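Local coordinates for protein phosphoribosylglycinamide synthetase (Anaerococcus prevotii, PDB 4DIM) that probably acts as an ATP-dependent ligase of the ATP-grasp family, binding ATP and metal ions, at residues A[143-151]-A[160-168]. Numbering follows the deposited sequence.
Sequences LKLPVIVKA and IYIAKKEEE
V147 and V149 pair with A163 and Y161 through the backbone, joining strands 147-150 and 161-163 in antiparallel register, their directions 151° apart and their axes 4.7 Å at closest approach. Both valines are in hydrogen-bonded pairs: at the first, A163 N donates to V147 O at 2.7 Å, nearly in line with the carbonyl, and V147 N reaches A163 O at 3.2 Å. At the second, V149 N binds Y161 O at 3.0 Å, whereas the return bond from Y161 N to V149 O is bent and weak. Between them lies the non-hydrogen-bonded pair I148 and I162, where the CA of I148 adds a CH···O contact to Y161 O.

On the face bearing these isoleucines, CG1 of I148 stands anti to the carbonyl carbon and the second torsion (chi2 -87°) turns its terminal methyl toward I162 CG1. I148 CD1 also meets I160 CD1 at 4.0 Å. On the other face, V147 CG2 lies 4.1 Å from A163 CB, and CB of V149 faces CB of Y161. The tyrosine ring leads away from the partner strand, with V149 O near its plane at one edge; its hydroxyl hydrogen-bonds E175 of helix 166-179, and T176 of that helix touches both V149 and Y161. Before the strand, P146, which follows a cis peptide bond, sets CB 3.5 Å from A163 O.

Strands 147-150 and 161-163 form a β-hairpin whose second strand is an outer strand of a four-stranded antiparallel sheet, with strand 186-189 beyond 147-150 and helix 166-179 packing against the V149 and Y161 end, consistent with the small α/β subdomain of the ATP-grasp fold.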
ATOM      1  N   LEU A 143     -20.564  -3.185  20.824  1.00121.23           N
ATOM      2  CA  LEU A 143     -19.102  -3.075  20.713  1.00118.87           C
ATOM      3  C   LEU A 143     -18.412  -4.006  21.728  1.00122.86           C
ATOM      4  O   LEU A 143     -18.816  -4.032  22.901  1.00122.91           O
ATOM      5  CB  LEU A 143     -18.687  -1.588  21.008  1.00116.83           C
ATOM      6  CG  LEU A 143     -17.799  -0.788  20.015  1.00117.68           C
ATOM      7  CD1 LEU A 143     -18.337  -0.822  18.562  1.00117.64           C
ATOM      8  CD2 LEU A 143     -17.685   0.629  20.469  1.00114.06           C
ATOM      9  N   LYS A 144     -17.329  -4.698  21.297  1.00118.85           N
ATOM     10  CA  LYS A 144     -16.543  -5.554  22.185  1.00121.20           C
ATOM     11  C   LYS A 144     -15.360  -4.755  22.767  1.00123.37           C
ATOM     12  O   LYS A 144     -14.719  -3.975  22.049  1.00121.97           O
ATOM     13  CB  LYS A 144     -16.065  -6.859  21.457  1.00125.70           C
ATOM     14  CG  LYS A 144     -14.700  -6.825  20.724  1.00138.78           C
ATOM     15  CD  LYS A 144     -14.422  -8.133  19.944  1.00142.95           C
ATOM     16  CE  LYS A 144     -13.442  -7.961  18.797  1.00128.89           C
ATOM     17  NZ  LYS A 144     -14.135  -7.713  17.499  1.00118.69           N
ATOM     18  N   LEU A 145     -15.092  -4.943  24.073  1.00119.99           N
ATOM     19  CA  LEU A 145     -13.944  -4.326  24.752  1.00119.38           C
ATOM     20  C   LEU A 145     -12.660  -5.060  24.329  1.00124.19           C
ATOM     21  O   LEU A 145     -12.746  -6.228  23.944  1.00126.96           O
ATOM     22  CB  LEU A 145     -14.091  -4.376  26.294  1.00121.72           C
ATOM     23  CG  LEU A 145     -14.807  -3.191  26.927  1.00125.35           C
ATOM     24  CD1 LEU A 145     -16.259  -3.116  26.469  1.00125.90           C
ATOM     25  CD2 LEU A 145     -14.709  -3.264  28.438  1.00127.89           C
ATOM     26  N   PRO A 146     -11.457  -4.469  24.462  1.00117.86           N
ATOM     27  CA  PRO A 146     -11.188  -3.075  24.848  1.00115.42           C
ATOM     28  C   PRO A 146     -11.553  -2.117  23.733  1.00112.82           C
ATOM     29  O   PRO A 146     -11.812  -2.516  22.603  1.00111.12           O
ATOM     30  CB  PRO A 146      -9.680  -3.056  25.135  1.00118.68           C
ATOM     31  CG  PRO A 146      -9.101  -4.320  24.538  1.00123.74           C
ATOM     32  CD  PRO A 146     -10.234  -5.180  24.045  1.00119.45           C
ATOM     33  N   VAL A 147     -11.612  -0.847  24.070  1.00106.46           N
ATOM     34  CA  VAL A 147     -11.954   0.187  23.111  1.00101.27           C
ATOM     35  C   VAL A 147     -10.978   1.303  23.221  1.00 98.77           C
ATOM     36  O   VAL A 147     -10.230   1.427  24.197  1.00 97.83           O
ATOM     37  CB  VAL A 147     -13.398   0.718  23.245  1.00103.97           C
ATOM     38  CG1 VAL A 147     -14.408  -0.248  22.655  1.00103.83           C
ATOM     39  CG2 VAL A 147     -13.736   1.040  24.687  1.00105.45           C
ATOM     40  N   ILE A 148     -10.966   2.082  22.160  1.00 92.91           N
ATOM     41  CA  ILE A 148     -10.212   3.306  22.015  1.00 91.69           C
ATOM     42  C   ILE A 148     -11.218   4.438  22.035  1.00 91.63           C
ATOM     43  O   ILE A 148     -12.308   4.291  21.473  1.00 88.40           O
ATOM     44  CB  ILE A 148      -9.435   3.261  20.705  1.00 94.88           C
ATOM     45  CG1 ILE A 148      -8.203   2.379  20.837  1.00 98.10           C
ATOM     46  CG2 ILE A 148      -9.089   4.657  20.238  1.00 96.22           C
ATOM     47  CD1 ILE A 148      -6.947   3.054  21.359  1.00114.86           C
ATOM     48  N   VAL A 149     -10.862   5.552  22.675  1.00 89.47           N
ATOM     49  CA  VAL A 149     -11.639   6.795  22.654  1.00 88.59           C
ATOM     50  C   VAL A 149     -10.777   7.806  21.996  1.00 91.80           C
ATOM     51  O   VAL A 149      -9.624   8.010  22.401  1.00 90.82           O
ATOM     52  CB  VAL A 149     -12.131   7.308  23.996  1.00 94.25           C
ATOM     53  CG1 VAL A 149     -13.169   8.379  23.755  1.00 95.00           C
ATOM     54  CG2 VAL A 149     -12.716   6.178  24.838  1.00 94.98           C
ATOM     55  N   LYS A 150     -11.295   8.424  20.950  1.00 86.87           N
ATOM     56  CA  LYS A 150     -10.472   9.321  20.172  1.00 87.64           C
ATOM     57  C   LYS A 150     -11.255  10.394  19.545  1.00 93.13           C
ATOM     58  O   LYS A 150     -12.470  10.314  19.407  1.00 92.01           O
ATOM     59  CB  LYS A 150      -9.703   8.541  19.083  1.00 90.03           C
ATOM     60  CG  LYS A 150     -10.559   7.662  18.185  1.00 91.33           C
ATOM     61  CD  LYS A 150      -9.676   6.961  17.202  1.00101.34           C
ATOM     62  CE  LYS A 150     -10.452   6.148  16.199  1.00121.85           C
ATOM     63  NZ  LYS A 150      -9.714   6.037  14.911  1.00134.60           N
ATOM     64  N   ALA A 151     -10.512  11.437  19.191  1.00 93.43           N
ATOM     65  CA  ALA A 151     -10.990  12.652  18.581  1.00 94.56           C
ATOM     66  C   ALA A 151     -10.690  12.567  17.124  1.00101.73           C
ATOM     67  O   ALA A 151      -9.781  11.855  16.695  1.00101.89           O
ATOM     68  CB  ALA A 151     -10.301  13.847  19.217  1.00 96.26           C
ATOM     69  N   ILE A 160      -5.273   9.346  21.207  1.00130.85           N
ATOM     70  CA  ILE A 160      -6.012   8.120  21.516  1.00128.18           C
ATOM     71  C   ILE A 160      -5.991   7.829  23.019  1.00129.68           C
ATOM     72  O   ILE A 160      -5.078   8.248  23.733  1.00131.02           O
ATOM     73  CB  ILE A 160      -5.490   6.880  20.719  1.00132.11           C
ATOM     74  CG1 ILE A 160      -3.985   6.555  21.001  1.00134.46           C
ATOM     75  CG2 ILE A 160      -5.729   7.064  19.222  1.00134.36           C
ATOM     76  CD1 ILE A 160      -3.532   5.023  20.697  1.00139.28           C
ATOM     77  N   TYR A 161      -7.018   7.113  23.485  1.00122.99           N
ATOM     78  CA  TYR A 161      -7.166   6.685  24.870  1.00121.80           C
ATOM     79  C   TYR A 161      -7.616   5.237  24.897  1.00117.99           C
ATOM     80  O   TYR A 161      -8.812   4.979  24.728  1.00114.73           O
ATOM     81  CB  TYR A 161      -8.186   7.561  25.627  1.00125.07           C
ATOM     82  CG  TYR A 161      -7.665   8.914  26.066  1.00132.38           C
ATOM     83  CD1 TYR A 161      -7.438   9.192  27.409  1.00136.41           C
ATOM     84  CD2 TYR A 161      -7.476   9.944  25.150  1.00135.46           C
ATOM     85  CE1 TYR A 161      -6.990  10.446  27.826  1.00140.57           C
ATOM     86  CE2 TYR A 161      -7.038  11.207  25.554  1.00139.10           C
ATOM     87  CZ  TYR A 161      -6.798  11.460  26.897  1.00147.86           C
ATOM     88  OH  TYR A 161      -6.345  12.715  27.277  1.00148.87           O
ATOM     89  N   ILE A 162      -6.673   4.292  25.129  1.00112.54           N
ATOM     90  CA  ILE A 162      -6.991   2.863  25.229  1.00111.11           C
ATOM     91  C   ILE A 162      -7.776   2.649  26.532  1.00115.40           C
ATOM     92  O   ILE A 162      -7.430   3.231  27.566  1.00114.87           O
ATOM     93  CB  ILE A 162      -5.717   1.988  25.165  1.00115.30           C
ATOM     94  CG1 ILE A 162      -4.957   2.188  23.843  1.00115.76           C
ATOM     95  CG2 ILE A 162      -6.071   0.513  25.330  1.00116.90           C
ATOM     96  CD1 ILE A 162      -3.498   2.038  23.936  1.00124.79           C
ATOM     97  N   ALA A 163      -8.844   1.853  26.471  1.00112.65           N
ATOM     98  CA  ALA A 163      -9.688   1.607  27.628  1.00114.38           C
ATOM     99  C   ALA A 163      -9.971   0.115  27.818  1.00124.17           C
ATOM    100  O   ALA A 163     -10.844  -0.455  27.146  1.00124.09           O
ATOM    101  CB  ALA A 163     -10.988   2.360  27.475  1.00113.58           C
ATOM    102  N   LYS A 164      -9.263  -0.496  28.796  1.00124.80           N
ATOM    103  CA  LYS A 164      -9.405  -1.913  29.157  1.00127.82           C
ATOM    104  C   LYS A 164     -10.754  -2.156  29.868  1.00135.07           C
ATOM    105  O   LYS A 164     -11.442  -3.132  29.548  1.00134.71           O
ATOM    106  CB  LYS A 164      -8.232  -2.354  30.054  1.00132.53           C
ATOM    107  CG  LYS A 164      -6.844  -2.243  29.404  1.00140.80           C
ATOM    108  CD  LYS A 164      -5.732  -2.165  30.448  1.00154.19           C
ATOM    109  CE  LYS A 164      -4.385  -1.879  29.828  1.00160.46           C
ATOM    110  NZ  LYS A 164      -3.297  -1.898  30.844  1.00170.58           N
ATOM    111  N   LYS A 165     -11.134  -1.237  30.803  1.00134.59           N
ATOM    112  CA  LYS A 165     -12.387  -1.289  31.586  1.00137.59           C
ATOM    113  C   LYS A 165     -13.201   0.054  31.510  1.00141.53           C
ATOM    114  O   LYS A 165     -12.639   1.122  31.264  1.00138.29           O
ATOM    115  CB  LYS A 165     -12.085  -1.641  33.070  1.00143.92           C
ATOM    116  CG  LYS A 165     -11.055  -0.721  33.752  1.00155.72           C
ATOM    117  CD  LYS A 165     -11.249  -0.610  35.274  1.00165.99           C
ATOM    118  CE  LYS A 165     -10.404   0.484  35.903  1.00168.41           C
ATOM    119  NZ  LYS A 165      -8.948   0.176  35.903  1.00168.95           N
ATOM    120  N   GLU A 166     -14.527  -0.034  31.781  1.00141.49           N
ATOM    121  CA  GLU A 166     -15.530   1.070  31.792  1.00140.14           C
ATOM    122  C   GLU A 166     -15.062   2.380  32.463  1.00143.43           C
ATOM    123  O   GLU A 166     -15.453   3.467  32.026  1.00140.69           O
ATOM    124  CB  GLU A 166     -16.802   0.605  32.554  1.00144.73           C
ATOM    125  CG  GLU A 166     -18.063   1.385  32.237  1.00149.16           C
ATOM    126  CD  GLU A 166     -18.519   1.211  30.806  1.00161.40           C
ATOM    127  OE1 GLU A 166     -18.475   2.210  30.054  1.00130.54           O
ATOM    128  OE2 GLU A 166     -18.834   0.064  30.411  1.00163.27           O
ATOM    129  N   GLU A 167     -14.279   2.274  33.550  1.00142.15           N
ATOM    130  CA  GLU A 167     -13.791   3.444  34.293  1.00141.48           C
ATOM    131  C   GLU A 167     -12.719   4.199  33.494  1.00137.60           C
ATOM    132  O   GLU A 167     -12.588   5.401  33.678  1.00135.09           O
ATOM    133  CB  GLU A 167     -13.272   3.042  35.685  1.00147.64           C
ATOM    134  CG  GLU A 167     -14.391   2.780  36.684  1.00162.10           C
ATOM    135  CD  GLU A 167     -15.367   1.684  36.294  1.00184.15           C
ATOM    136  OE1 GLU A 167     -14.916   0.650  35.745  1.00168.44           O
ATOM    137  OE2 GLU A 167     -16.588   1.883  36.490  1.00180.16           O
ATOM    138  N   GLU A 168     -11.982   3.513  32.602  1.00131.84           N
ATOM    139  CA  GLU A 168     -10.995   4.147  31.718  1.00129.11           C
ATOM    140  C   GLU A 168     -11.713   4.762  30.462  1.00128.24           C
ATOM    141  O   GLU A 168     -11.171   5.696  29.863  1.00125.14           O
ATOM    142  CB  GLU A 168      -9.892   3.145  31.295  1.00130.85           C
ATOM    143  CG  GLU A 168      -8.926   2.764  32.411  1.00146.49           C
ATOM    144  CD  GLU A 168      -7.951   1.639  32.090  1.00166.79           C
ATOM    145  OE1 GLU A 168      -8.180   0.502  32.564  1.00157.13           O
ATOM    146  OE2 GLU A 168      -6.939   1.903  31.401  1.00158.28           O
TER